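Reticulocyte binding protein (Streptococcus agalactiae COH1, PDB 3FAW) is a cell-wall-anchored pullulanase of group B Streptococcus that probably hydrolyses the alpha-1,6-glucosidic branch linkages of pullulan and related alpha-glucans. Local coordinates at residues N550-P555 with A713-E718; T704-K709 with Y739-S744; V719-E724 with L735-Q740; I748-V753 with K769-G774; V776-D781 with A808-V813. One frame throughout, in Å; residues are numbered along the deposited sequence.

Contact 1 of 5, residues N550-P555 with A713-E718; sequences NIKAQP and AEIDRE
K552 and I715 lie alongside each other, pointing opposite ways, with the methylene run CB, CG and CD of the lysine on one methyl branch of the isoleucine, K552 CB being 3.6 Å from I715 CG2. The lysine then bends at CG-CD (chi3 -65°), and its side chain crosses that of D716 at about a right angle. K552 NZ reaches D716 OD1 at 2.8 Å in a salt bridge, on the anti side of that oxygen. Q554 approaches the same oxygen on its syn side: Q554 NE2 donates to D716 OD1 at 2.9 Å, with the oxygen in the amide plane and the bond nearly straight at 169°. Each donor stands a little over 30° out of the carboxylate plane, on opposite faces. The amide and carboxylate planes are almost perpendicular. One oxygen is thus clamped between two donors, while D716 OD2 has a salt bridge of its own to K712. A water 3.0 Å from K552 NZ links the lysine weakly to the D716 carbonyl. K552 and Q554 flank A553, whose positive phi closes a Schellman motif after helix 544-551; the arrangement is a helix C-terminal turn docked on helix 712-718 by a salt bridge.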
# COMPACT_ATOMS: atom_id res chain seq x y z
N ASN A 550 13.51 -17.24 10.24
CA ASN A 550 12.96 -16.38 9.18
C ASN A 550 12.62 -17.19 7.92
O ASN A 550 11.53 -17.05 7.36
CB ASN A 550 13.91 -15.22 8.83
CG ASN A 550 13.69 -14.00 9.70
OD1 ASN A 550 14.64 -13.47 10.29
ND2 ASN A 550 12.45 -13.54 9.79
N ILE A 551 13.55 -18.04 7.50
CA ILE A 551 13.32 -18.97 6.38
C ILE A 551 12.07 -19.84 6.58
O ILE A 551 11.40 -20.18 5.61
CB ILE A 551 14.56 -19.88 6.13
CG1 ILE A 551 15.74 -19.05 5.63
CG2 ILE A 551 14.25 -20.95 5.09
CD1 ILE A 551 17.07 -19.77 5.75
N LYS A 552 11.76 -20.18 7.83
CA LYS A 552 10.52 -20.91 8.19
C LYS A 552 9.27 -20.02 8.34
O LYS A 552 8.20 -20.51 8.71
CB LYS A 552 10.72 -21.71 9.49
CG LYS A 552 11.64 -22.92 9.36
CD LYS A 552 11.52 -23.88 10.54
CE LYS A 552 11.98 -23.26 11.85
NZ LYS A 552 11.81 -24.22 12.99
N ALA A 553 9.41 -18.72 8.05
CA ALA A 553 8.33 -17.74 8.22
C ALA A 553 8.00 -17.54 9.70
O ALA A 553 6.83 -17.44 10.08
CB ALA A 553 7.08 -18.15 7.43
N GLN A 554 9.04 -17.49 10.52
CA GLN A 554 8.91 -17.24 11.95
C GLN A 554 9.83 -16.09 12.35
O GLN A 554 10.84 -16.30 13.02
CB GLN A 554 9.22 -18.51 12.73
CG GLN A 554 8.26 -19.65 12.42
CD GLN A 554 8.72 -20.98 12.96
OE1 GLN A 554 9.63 -20.96 13.92
NE2 GLN A 554 8.27 -22.03 12.50
N PRO A 555 9.49 -14.85 11.93
CA PRO A 555 10.30 -13.68 12.28
C PRO A 555 10.44 -13.46 13.78
O PRO A 555 9.55 -13.81 14.54
CB PRO A 555 9.54 -12.52 11.63
CG PRO A 555 8.16 -13.03 11.42
CD PRO A 555 8.33 -14.48 11.11
N ALA A 713 3.04 -26.07 11.94
CA ALA A 713 3.20 -27.42 12.47
C ALA A 713 4.04 -28.30 11.55
O ALA A 713 4.99 -28.95 12.01
CB ALA A 713 1.83 -28.07 12.70
N GLU A 714 3.72 -28.30 10.26
CA GLU A 714 4.46 -29.13 9.30
C GLU A 714 5.79 -28.51 8.89
O GLU A 714 6.72 -29.23 8.52
CB GLU A 714 3.59 -29.48 8.08
CG GLU A 714 3.33 -28.36 7.08
CD GLU A 714 2.24 -28.71 6.06
OE1 GLU A 714 1.78 -29.88 6.05
OE2 GLU A 714 1.85 -27.82 5.27
N ILE A 715 5.89 -27.18 8.95
CA ILE A 715 7.15 -26.49 8.69
C ILE A 715 8.23 -26.88 9.71
O ILE A 715 9.35 -27.22 9.33
CB ILE A 715 6.96 -24.95 8.64
CG1 ILE A 715 6.31 -24.54 7.31
CG2 ILE A 715 8.30 -24.23 8.77
CD1 ILE A 715 5.75 -23.14 7.29
N ASP A 716 7.89 -26.85 11.00
CA ASP A 716 8.84 -27.25 12.05
C ASP A 716 9.25 -28.73 11.97
O ASP A 716 10.36 -29.09 12.36
CB ASP A 716 8.28 -26.96 13.45
CG ASP A 716 8.25 -25.48 13.78
OD1 ASP A 716 9.06 -24.71 13.23
OD2 ASP A 716 7.42 -25.08 14.62
N ARG A 717 8.34 -29.56 11.46
CA ARG A 717 8.57 -31.00 11.35
C ARG A 717 9.27 -31.42 10.06
O ARG A 717 9.87 -32.49 10.02
CB ARG A 717 7.25 -31.75 11.43
CG ARG A 717 6.63 -31.76 12.81
CD ARG A 717 5.17 -32.12 12.73
NE ARG A 717 4.59 -32.33 14.06
CZ ARG A 717 3.29 -32.35 14.32
NH1 ARG A 717 2.40 -32.17 13.34
NH2 ARG A 717 2.87 -32.56 15.56
N GLU A 718 9.17 -30.60 9.02
CA GLU A 718 9.65 -30.98 7.69
C GLU A 718 10.74 -30.08 7.11
O GLU A 718 11.36 -30.44 6.10
CB GLU A 718 8.47 -31.06 6.71
CG GLU A 718 7.43 -32.11 7.11
CD GLU A 718 6.07 -31.90 6.46
OE1 GLU A 718 5.96 -31.07 5.53
OE2 GLU A 718 5.11 -32.57 6.89
O HOH W 1 12.82 -26.88 12.10
O HOH W 2 9.26 -23.06 15.57

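Contact 2 of 5, residues T704-K709 with Y739-S744; sequences TDAFRK and YQTIDS
D705 and S744 meet because both carry their first side-chain branch between the backbone N and the carbonyl carbon (chi1 64° and 53°), which turns the carboxylate and the hydroxyl toward one another. The carboxylate grips S744 with both oxygens through their syn lone pairs: S744 N donates to D705 OD1 at 3.0 Å and S744 OG to D705 OD2 at 2.7 Å. Beside this fork, T704 OG1 lies trans to its own nitrogen (chi1 173°) and does two jobs, donating to D743 OD2 at 3.0 Å on the anti side and accepting from A706 N. The two carboxylates, D705 and D743, do not touch, and each is occupied by its own donors. Further along, T741 OG1 donates to A706 O at 2.7 Å from a position tilted out of the carbonyl plane; Q612 supplies that carbonyl with a second donor. The T741 methyl packs on A706, with A706 CB 3.7 Å from T741 CG2, and meets the F707 ring obliquely. K709 runs past T741 in the opposite direction and bends at its last torsion, bringing K709 NZ near I742 O, at a modelled distance too short to be taken at face value; E718 is its salt-bridge partner. T704 OG1 closes an ST turn at the start of the 3-10 segment 705-707, which is pinned to the end of strand 736-742 where that strand passes into a turn.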
# COMPACT_ATOMS: atom_id res chain seq x y z
N THR A 704 7.09 -27.10 -6.56
CA THR A 704 6.99 -27.98 -5.40
C THR A 704 6.51 -27.25 -4.14
O THR A 704 6.99 -26.16 -3.83
CB THR A 704 8.35 -28.66 -5.09
OG1 THR A 704 8.27 -29.39 -3.87
CG2 THR A 704 9.46 -27.62 -4.97
N ASP A 705 5.58 -27.87 -3.42
CA ASP A 705 5.08 -27.31 -2.16
C ASP A 705 6.07 -27.43 -0.98
O ASP A 705 5.75 -27.03 0.14
CB ASP A 705 3.70 -27.90 -1.79
CG ASP A 705 3.73 -29.40 -1.52
OD1 ASP A 705 4.71 -29.90 -0.91
OD2 ASP A 705 2.75 -30.08 -1.89
N ALA A 706 7.26 -27.98 -1.24
CA ALA A 706 8.35 -27.95 -0.27
C ALA A 706 8.67 -26.52 0.20
O ALA A 706 9.09 -26.33 1.34
CB ALA A 706 9.60 -28.59 -0.84
N PHE A 707 8.49 -25.55 -0.69
CA PHE A 707 8.77 -24.14 -0.37
C PHE A 707 7.50 -23.35 -0.02
O PHE A 707 7.56 -22.14 0.20
CB PHE A 707 9.48 -23.47 -1.55
CG PHE A 707 10.78 -24.15 -1.95
CD1 PHE A 707 11.86 -24.18 -1.08
CD2 PHE A 707 10.92 -24.73 -3.21
CE1 PHE A 707 13.05 -24.80 -1.44
CE2 PHE A 707 12.11 -25.35 -3.58
CZ PHE A 707 13.17 -25.39 -2.70
N ARG A 708 6.36 -24.04 0.04
CA ARG A 708 5.04 -23.40 0.16
C ARG A 708 4.11 -24.20 1.07
O ARG A 708 2.98 -24.51 0.69
CB ARG A 708 4.39 -23.29 -1.22
CG ARG A 708 5.09 -22.38 -2.21
CD ARG A 708 5.07 -22.98 -3.59
NE ARG A 708 3.74 -23.46 -3.95
CZ ARG A 708 3.48 -24.43 -4.83
NH1 ARG A 708 4.46 -25.05 -5.48
NH2 ARG A 708 2.23 -24.77 -5.06
N LYS A 709 4.59 -24.51 2.28
CA LYS A 709 3.80 -25.30 3.23
C LYS A 709 2.67 -24.48 3.86
O LYS A 709 2.74 -23.25 3.93
CB LYS A 709 4.70 -25.88 4.33
CG LYS A 709 5.63 -26.96 3.82
CD LYS A 709 6.71 -27.31 4.82
CE LYS A 709 7.72 -28.27 4.22
NZ LYS A 709 7.07 -29.48 3.66
N TYR A 739 19.79 -25.52 4.52
CA TYR A 739 18.56 -26.09 5.07
C TYR A 739 17.89 -27.06 4.10
O TYR A 739 18.02 -26.94 2.89
CB TYR A 739 17.56 -25.01 5.48
CG TYR A 739 17.37 -23.89 4.49
CD1 TYR A 739 16.29 -23.88 3.60
CD2 TYR A 739 18.26 -22.82 4.45
CE1 TYR A 739 16.12 -22.83 2.69
CE2 TYR A 739 18.10 -21.78 3.56
CZ TYR A 739 17.03 -21.78 2.69
OH TYR A 739 16.89 -20.73 1.81
N GLN A 740 17.16 -28.01 4.68
CA GLN A 740 16.47 -29.04 3.91
C GLN A 740 14.96 -28.96 4.14
O GLN A 740 14.50 -28.77 5.26
CB GLN A 740 16.97 -30.42 4.32
CG GLN A 740 16.54 -31.54 3.38
CD GLN A 740 16.88 -32.90 3.93
OE1 GLN A 740 17.92 -33.51 3.39
NE2 GLN A 740 16.22 -33.40 4.85
N THR A 741 14.21 -29.09 3.05
CA THR A 741 12.76 -29.20 3.12
C THR A 741 12.31 -30.41 2.29
O THR A 741 13.03 -30.88 1.41
CB THR A 741 12.06 -27.90 2.65
OG1 THR A 741 10.64 -28.08 2.72
CG2 THR A 741 12.47 -27.53 1.23
N ILE A 742 11.11 -30.90 2.60
CA ILE A 742 10.54 -32.08 1.94
C ILE A 742 9.12 -31.72 1.51
O ILE A 742 8.41 -31.04 2.24
CB ILE A 742 10.48 -33.30 2.90
CG1 ILE A 742 11.77 -33.41 3.73
CG2 ILE A 742 10.23 -34.58 2.12
CD1 ILE A 742 11.75 -34.54 4.75
N ASP A 743 8.72 -32.17 0.33
CA ASP A 743 7.36 -31.87 -0.15
C ASP A 743 6.40 -33.04 0.11
O ASP A 743 6.80 -34.08 0.64
CB ASP A 743 7.37 -31.44 -1.63
CG ASP A 743 7.65 -32.57 -2.60
OD1 ASP A 743 7.79 -33.73 -2.17
OD2 ASP A 743 7.71 -32.29 -3.81
N SER A 744 5.13 -32.84 -0.25
CA SER A 744 4.07 -33.82 -0.00
C SER A 744 4.30 -35.17 -0.70
O SER A 744 3.77 -36.19 -0.26
CB SER A 744 2.71 -33.24 -0.41
OG SER A 744 2.74 -32.76 -1.75

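Contact 3 of 5, residues V719-E724 with L735-Q740; sequences VSLITE and LVIAYQ
Strands 720-721 and 736-742 run antiparallel, S720 and Q740 forming a hydrogen-bonded pair (S720 N to Q740 O 2.9 Å, Q740 N to S720 O 3.0 Å) and L721 and Y739 a non-hydrogen-bonded one. Beyond L721 the chain leaves the strand, but A738 O still receives I722 N at 3.0 Å and, more weakly, T723 N. T723 continues the ladder with its side chain: its hydroxyl sits between the backbone N and the carbonyl carbon (chi1 57°), where T723 OG1 accepts from A738 N at 3.1 Å, in the place a main-chain carbonyl would take. Its methyl lies against the alanine, T723 CG2 being 3.7 Å from A738 CB, and I722 CB meets the same methyl carbon. The end of I722 extends over the backbone joining Y739 and Q740. On the face shared with Y739, the L721 and I737 side chains cross at about a right angle, L721 CD1 being 4.0 Å from I737 CG1. On the other face a water bridges S720 OG, at 2.6 Å, to Q740 NE2; the serine hydroxyl is also hydrogen-bonded to Y768. Helix 544-551 packs on the L721 and Y739 face, through F548 on V719 and L721, I547 on I737 and I551 on Y739. Strand 748-754 pairs with the other edge of 736-742, leaving 720-721 as an outermost strand of the five-stranded sheet.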
# COMPACT_ATOMS: atom_id res chain seq x y z
N VAL A 719 10.98 -28.93 7.74
CA VAL A 719 12.08 -28.05 7.36
C VAL A 719 13.10 -28.02 8.49
O VAL A 719 12.78 -27.63 9.62
CB VAL A 719 11.59 -26.62 7.06
CG1 VAL A 719 12.75 -25.74 6.59
CG2 VAL A 719 10.48 -26.65 6.00
N SER A 720 14.33 -28.44 8.18
CA SER A 720 15.39 -28.62 9.18
C SER A 720 16.68 -27.89 8.83
O SER A 720 16.95 -27.59 7.66
CB SER A 720 15.65 -30.11 9.40
OG SER A 720 15.91 -30.79 8.18
N LEU A 721 17.48 -27.60 9.85
CA LEU A 721 18.71 -26.83 9.71
C LEU A 721 19.91 -27.76 9.57
O LEU A 721 20.27 -28.47 10.51
CB LEU A 721 18.90 -25.91 10.91
CG LEU A 721 20.11 -24.97 10.91
CD1 LEU A 721 20.03 -23.99 9.74
CD2 LEU A 721 20.21 -24.24 12.23
N ILE A 722 20.54 -27.75 8.39
CA ILE A 722 21.71 -28.59 8.14
C ILE A 722 22.93 -28.01 8.87
O ILE A 722 23.64 -28.72 9.58
CB ILE A 722 22.02 -28.71 6.63
CG1 ILE A 722 20.87 -29.42 5.91
CG2 ILE A 722 23.33 -29.47 6.42
CD1 ILE A 722 20.99 -29.39 4.40
N THR A 723 23.16 -26.71 8.69
CA THR A 723 24.26 -26.02 9.37
C THR A 723 23.88 -25.61 10.79
O THR A 723 23.66 -24.42 11.06
CB THR A 723 24.69 -24.77 8.58
OG1 THR A 723 23.57 -23.90 8.41
CG2 THR A 723 25.24 -25.16 7.21
N GLU A 724 23.80 -26.58 11.69
CA GLU A 724 23.62 -26.27 13.12
C GLU A 724 24.94 -25.77 13.69
O GLU A 724 26.01 -26.10 13.17
CB GLU A 724 23.15 -27.51 13.89
CG GLU A 724 21.77 -27.99 13.49
CD GLU A 724 21.21 -29.02 14.44
OE1 GLU A 724 21.99 -29.84 14.97
OE2 GLU A 724 19.97 -29.02 14.66
N LEU A 735 28.12 -16.52 8.00
CA LEU A 735 27.76 -16.05 6.66
C LEU A 735 27.44 -17.19 5.68
O LEU A 735 27.27 -16.96 4.49
CB LEU A 735 28.92 -15.22 6.07
CG LEU A 735 29.28 -13.93 6.79
CD1 LEU A 735 30.61 -13.39 6.28
CD2 LEU A 735 28.18 -12.89 6.63
N VAL A 736 27.37 -18.41 6.20
CA VAL A 736 26.92 -19.56 5.39
C VAL A 736 25.76 -20.24 6.11
O VAL A 736 25.73 -20.30 7.34
CB VAL A 736 28.07 -20.57 5.12
CG1 VAL A 736 28.80 -20.91 6.39
CG2 VAL A 736 27.53 -21.84 4.44
N ILE A 737 24.79 -20.72 5.34
CA ILE A 737 23.66 -21.46 5.90
C ILE A 737 23.16 -22.50 4.90
O ILE A 737 23.25 -22.32 3.69
CB ILE A 737 22.49 -20.50 6.32
CG1 ILE A 737 21.51 -21.22 7.25
CG2 ILE A 737 21.76 -19.94 5.10
CD1 ILE A 737 20.52 -20.29 7.92
N ALA A 738 22.65 -23.61 5.43
CA ALA A 738 22.06 -24.66 4.60
C ALA A 738 20.84 -25.25 5.29
O ALA A 738 20.86 -25.46 6.50
CB ALA A 738 23.08 -25.75 4.30
N TYR A 739 19.79 -25.52 4.52
CA TYR A 739 18.56 -26.09 5.07
C TYR A 739 17.89 -27.06 4.10
O TYR A 739 18.02 -26.94 2.89
CB TYR A 739 17.56 -25.01 5.48
CG TYR A 739 17.37 -23.89 4.49
CD1 TYR A 739 16.29 -23.88 3.60
CD2 TYR A 739 18.26 -22.82 4.45
CE1 TYR A 739 16.12 -22.83 2.69
CE2 TYR A 739 18.10 -21.78 3.56
CZ TYR A 739 17.03 -21.78 2.69
OH TYR A 739 16.89 -20.73 1.81
N GLN A 740 17.16 -28.01 4.68
CA GLN A 740 16.47 -29.04 3.91
C GLN A 740 14.96 -28.96 4.14
O GLN A 740 14.50 -28.77 5.26
CB GLN A 740 16.97 -30.42 4.32
CG GLN A 740 16.54 -31.54 3.38
CD GLN A 740 16.88 -32.90 3.93
OE1 GLN A 740 17.92 -33.51 3.39
NE2 GLN A 740 16.22 -33.40 4.85
O HOH W 3 14.09 -31.86 6.69

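Contact 4 of 5, residues I748-V753 with K769-G774; sequences IYAVFV and KHLLKG
The imidazole of H770 and the phenyl ring of F752 are both met obliquely by aliphatic carbons from across the contact. I748 CD1 comes to H770 CE1 at 3.7 Å, the two side chains approaching from opposite directions, while one face of the imidazole carries CG of the adjacent L771, displaced toward the ring's rim. At the phenyl ring it is the para carbon that is approached, F752 CZ lying 4.1 Å from L771 CD1. L771 is therefore the residue that joins the two ends of the contact. Its CG stands beside the backbone N and opposite the carbonyl carbon (chi1 -63°), and the two methyls fork over the strand: L771 CD1 lies 3.6 Å from A750 CB, and L771 CD2 lies 4.0 Å from I748 CG2, the leucine and isoleucine side chains crossing at about a right angle. Both methyls reach A750, with L771 CD2 3.9 Å from A750 CB. I748, A750 and F752 are the every-second residues of strand 748-754 that point to one face of the antiparallel five-stranded sheet in the C-terminal domain, and the 3-10 segment 769-773 lies against that face. Within this segment L772 N bonds to K769 O at 3.1 Å; H770 and L771 point toward the strand. No hydrogen bond links the two segments, and their closest CA atoms, those of A750 and L771, are 7.6 Å apart. Q740 of the adjoining strand 736-742 touches both H770 and L771, and L801 and I803 of strand 800-803 pack on the F752 ring.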
# COMPACT_ATOMS: atom_id res chain seq x y z
N ILE A 748 12.86 -34.59 -1.72
CA ILE A 748 13.67 -33.79 -0.79
C ILE A 748 14.44 -32.69 -1.54
O ILE A 748 15.05 -32.96 -2.57
CB ILE A 748 14.68 -34.68 -0.02
CG1 ILE A 748 13.95 -35.66 0.91
CG2 ILE A 748 15.65 -33.83 0.80
CD1 ILE A 748 14.83 -36.81 1.41
N TYR A 749 14.43 -31.48 -0.99
CA TYR A 749 15.19 -30.34 -1.54
C TYR A 749 16.09 -29.72 -0.47
O TYR A 749 15.62 -29.38 0.61
CB TYR A 749 14.24 -29.27 -2.08
CG TYR A 749 13.44 -29.70 -3.29
CD1 TYR A 749 13.84 -29.36 -4.58
CD2 TYR A 749 12.27 -30.45 -3.15
CE1 TYR A 749 13.11 -29.76 -5.70
CE2 TYR A 749 11.53 -30.85 -4.26
CZ TYR A 749 11.95 -30.50 -5.53
OH TYR A 749 11.22 -30.90 -6.63
N ALA A 750 17.38 -29.56 -0.79
CA ALA A 750 18.34 -28.94 0.13
C ALA A 750 18.94 -27.68 -0.49
O ALA A 750 19.46 -27.73 -1.60
CB ALA A 750 19.44 -29.92 0.50
N VAL A 751 18.88 -26.57 0.25
CA VAL A 751 19.39 -25.27 -0.20
C VAL A 751 20.65 -24.89 0.59
O VAL A 751 20.63 -24.88 1.82
CB VAL A 751 18.34 -24.15 -0.01
CG1 VAL A 751 18.84 -22.84 -0.63
CG2 VAL A 751 17.00 -24.56 -0.60
N PHE A 752 21.72 -24.56 -0.13
CA PHE A 752 22.99 -24.14 0.46
C PHE A 752 23.32 -22.72 -0.00
O PHE A 752 23.33 -22.46 -1.21
CB PHE A 752 24.12 -25.07 0.04
CG PHE A 752 23.89 -26.52 0.40
CD1 PHE A 752 24.43 -27.05 1.56
CD2 PHE A 752 23.17 -27.35 -0.44
CE1 PHE A 752 24.23 -28.38 1.89
CE2 PHE A 752 22.96 -28.68 -0.12
CZ PHE A 752 23.50 -29.19 1.05
N VAL A 753 23.59 -21.82 0.94
CA VAL A 753 24.00 -20.44 0.61
C VAL A 753 25.30 -20.08 1.32
O VAL A 753 25.31 -19.84 2.53
CB VAL A 753 22.91 -19.41 1.02
CG1 VAL A 753 23.41 -17.99 0.81
CG2 VAL A 753 21.62 -19.65 0.24
N LYS A 769 23.78 -37.35 4.63
CA LYS A 769 24.64 -37.98 3.61
C LYS A 769 23.88 -38.38 2.35
O LYS A 769 24.46 -38.43 1.26
CB LYS A 769 25.35 -39.22 4.19
CG LYS A 769 24.43 -40.38 4.55
CD LYS A 769 25.20 -41.59 5.07
CE LYS A 769 24.28 -42.77 5.28
NZ LYS A 769 25.01 -43.99 5.74
N HIS A 770 22.59 -38.67 2.50
CA HIS A 770 21.72 -39.02 1.37
C HIS A 770 21.66 -37.93 0.28
O HIS A 770 21.32 -38.22 -0.86
CB HIS A 770 20.30 -39.31 1.89
CG HIS A 770 19.63 -38.13 2.51
ND1 HIS A 770 18.75 -37.33 1.82
CD2 HIS A 770 19.72 -37.60 3.76
CE1 HIS A 770 18.32 -36.36 2.62
NE2 HIS A 770 18.90 -36.51 3.80
N LEU A 771 22.00 -36.70 0.64
CA LEU A 771 22.01 -35.58 -0.30
C LEU A 771 23.12 -35.68 -1.35
O LEU A 771 23.00 -35.10 -2.43
CB LEU A 771 22.15 -34.25 0.45
CG LEU A 771 21.01 -33.86 1.40
CD1 LEU A 771 21.34 -32.54 2.10
CD2 LEU A 771 19.69 -33.77 0.65
N LEU A 772 24.18 -36.43 -1.05
CA LEU A 772 25.29 -36.62 -1.99
C LEU A 772 24.89 -37.44 -3.23
O LEU A 772 25.59 -37.42 -4.24
CB LEU A 772 26.48 -37.28 -1.29
CG LEU A 772 27.16 -36.44 -0.20
CD1 LEU A 772 28.01 -37.32 0.70
CD2 LEU A 772 28.00 -35.33 -0.82
N LYS A 773 23.76 -38.16 -3.14
CA LYS A 773 23.23 -38.95 -4.26
C LYS A 773 22.24 -38.17 -5.12
O LYS A 773 21.73 -38.69 -6.11
CB LYS A 773 22.54 -40.21 -3.73
CG LYS A 773 23.44 -41.13 -2.90
CD LYS A 773 24.51 -41.83 -3.74
CE LYS A 773 23.91 -42.80 -4.75
NZ LYS A 773 24.95 -43.68 -5.35
N GLY A 774 21.96 -36.92 -4.75
CA GLY A 774 20.98 -36.10 -5.44
C GLY A 774 21.51 -35.37 -6.66
O GLY A 774 22.69 -35.48 -7.00

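Contact 5 of 5, residues V776-D781 with A808-V813; sequences VIVDAD and AIVIKV
V778 overlaps V810 flank to flank, with V778 CB 3.6 Å from V810 CB and the CG2 methyls of both at 3.7 Å, as befits a directly opposed antiparallel pair. I777 lies on the same partner: its CG1, set between the backbone N and the carbonyl carbon (chi1 64°), comes within 4.0 Å of V810 CG1. Two consecutive residues thus face one, the mark of a classic beta bulge, and the backbone agrees. V810 O takes I777 N at 2.9 Å, nearly in line with the carbonyl, and V778 N weakly at 3.3 Å, while V810 N returns a bond to V778 O at 3.0 Å. On the opposite face V776 CG1 meets I809 CG2 at 4.0 Å. Past the bulge the strand gives way to an Asx turn, in which D779 OD1 accepts from D781 N at 2.8 Å. Helix 685-703 covers the V778 side through Y693 and L700, whereas F796 of strand 794-796 touches V776 and I811. Aliphatic side chains therefore pack on both faces of the pair, while the main chain supplies the hydrogen bonds between the segments and the bulge shifts their register by one.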
# COMPACT_ATOMS: atom_id res chain seq x y z
N VAL A 776 22.01 -31.69 -8.74
CA VAL A 776 22.14 -30.24 -8.57
C VAL A 776 21.23 -29.52 -9.58
O VAL A 776 21.43 -29.66 -10.79
CB VAL A 776 23.59 -29.76 -8.79
CG1 VAL A 776 23.70 -28.25 -8.55
CG2 VAL A 776 24.54 -30.52 -7.87
N ILE A 777 20.25 -28.77 -9.08
CA ILE A 777 19.34 -28.00 -9.95
C ILE A 777 19.57 -26.48 -9.90
O ILE A 777 19.12 -25.75 -10.79
CB ILE A 777 17.86 -28.35 -9.69
CG1 ILE A 777 17.43 -27.97 -8.27
CG2 ILE A 777 17.63 -29.84 -9.94
CD1 ILE A 777 15.93 -28.00 -8.09
N VAL A 778 20.27 -26.01 -8.87
CA VAL A 778 20.75 -24.62 -8.82
C VAL A 778 22.24 -24.63 -8.51
O VAL A 778 22.69 -25.29 -7.58
CB VAL A 778 20.01 -23.78 -7.75
CG1 VAL A 778 20.56 -22.35 -7.69
CG2 VAL A 778 18.52 -23.75 -8.03
N ASP A 779 23.02 -23.90 -9.31
CA ASP A 779 24.45 -23.74 -9.06
C ASP A 779 24.84 -22.26 -9.17
O ASP A 779 23.97 -21.39 -9.08
CB ASP A 779 25.27 -24.67 -9.97
CG ASP A 779 25.37 -24.18 -11.41
OD1 ASP A 779 24.71 -23.19 -11.78
OD2 ASP A 779 26.12 -24.81 -12.19
N ALA A 780 26.13 -21.98 -9.34
CA ALA A 780 26.62 -20.60 -9.42
C ALA A 780 26.16 -19.85 -10.68
O ALA A 780 26.07 -18.62 -10.67
CB ALA A 780 28.14 -20.58 -9.32
N ASP A 781 25.87 -20.59 -11.75
CA ASP A 781 25.55 -19.99 -13.05
C ASP A 781 24.07 -19.99 -13.42
O ASP A 781 23.60 -19.08 -14.12
CB ASP A 781 26.32 -20.72 -14.16
CG ASP A 781 27.81 -20.48 -14.10
OD1 ASP A 781 28.24 -19.39 -13.65
OD2 ASP A 781 28.56 -21.38 -14.51
N ALA A 808 25.24 -20.09 -4.40
CA ALA A 808 24.07 -20.82 -3.90
C ALA A 808 23.95 -22.16 -4.63
O ALA A 808 24.05 -22.20 -5.85
CB ALA A 808 22.80 -19.99 -4.11
N ILE A 809 23.76 -23.24 -3.87
CA ILE A 809 23.56 -24.57 -4.45
C ILE A 809 22.26 -25.19 -3.95
O ILE A 809 21.99 -25.20 -2.75
CB ILE A 809 24.73 -25.53 -4.10
CG1 ILE A 809 26.09 -24.91 -4.43
CG2 ILE A 809 24.57 -26.84 -4.87
CD1 ILE A 809 26.33 -24.70 -5.91
N VAL A 810 21.44 -25.70 -4.86
CA VAL A 810 20.25 -26.46 -4.48
C VAL A 810 20.34 -27.87 -5.05
O VAL A 810 20.56 -28.05 -6.25
CB VAL A 810 18.93 -25.80 -4.94
CG1 VAL A 810 17.73 -26.66 -4.54
CG2 VAL A 810 18.79 -24.40 -4.35
N ILE A 811 20.17 -28.86 -4.18
CA ILE A 811 20.17 -30.27 -4.56
C ILE A 811 18.77 -30.87 -4.36
O ILE A 811 18.09 -30.55 -3.39
CB ILE A 811 21.19 -31.10 -3.74
CG1 ILE A 811 22.59 -30.48 -3.83
CG2 ILE A 811 21.23 -32.53 -4.24
CD1 ILE A 811 23.66 -31.25 -3.07
N LYS A 812 18.36 -31.73 -5.30
CA LYS A 812 17.11 -32.47 -5.20
C LYS A 812 17.39 -33.98 -5.16
O LYS A 812 18.16 -34.49 -5.97
CB LYS A 812 16.21 -32.17 -6.41
CG LYS A 812 14.89 -32.92 -6.44
CD LYS A 812 14.29 -32.95 -7.83
CE LYS A 812 13.00 -33.76 -7.88
NZ LYS A 812 12.46 -33.85 -9.26
N VAL A 813 16.75 -34.66 -4.21
CA VAL A 813 16.76 -36.13 -4.16
C VAL A 813 15.34 -36.64 -4.43
O VAL A 813 14.45 -36.49 -3.59
CB VAL A 813 17.26 -36.65 -2.81
CG1 VAL A 813 17.23 -38.18 -2.77
CG2 VAL A 813 18.67 -36.14 -2.54

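From the N terminus, contact 1 closes the longest loop, bringing 550-555 to helix 712-718 across 157 intervening residues that include the last two barrel strands. Contact 2 crosses it, since 704-709 precedes that helix and 739-744 follows it; K709 and E718 join the two by a salt bridge. Contact 3 is a short closure opening after contact 1, lying within the loop of contact 2 but sharing Y739 and Q740 with its end. Contacts 4 and 5 follow in series. Contacts 2 to 5 all reach one antiparallel sheet, in which 748-753 links strand 736-742 to 808-813. Contacts 1 and 2 tie this C-terminal domain to the helices and loops preceding it.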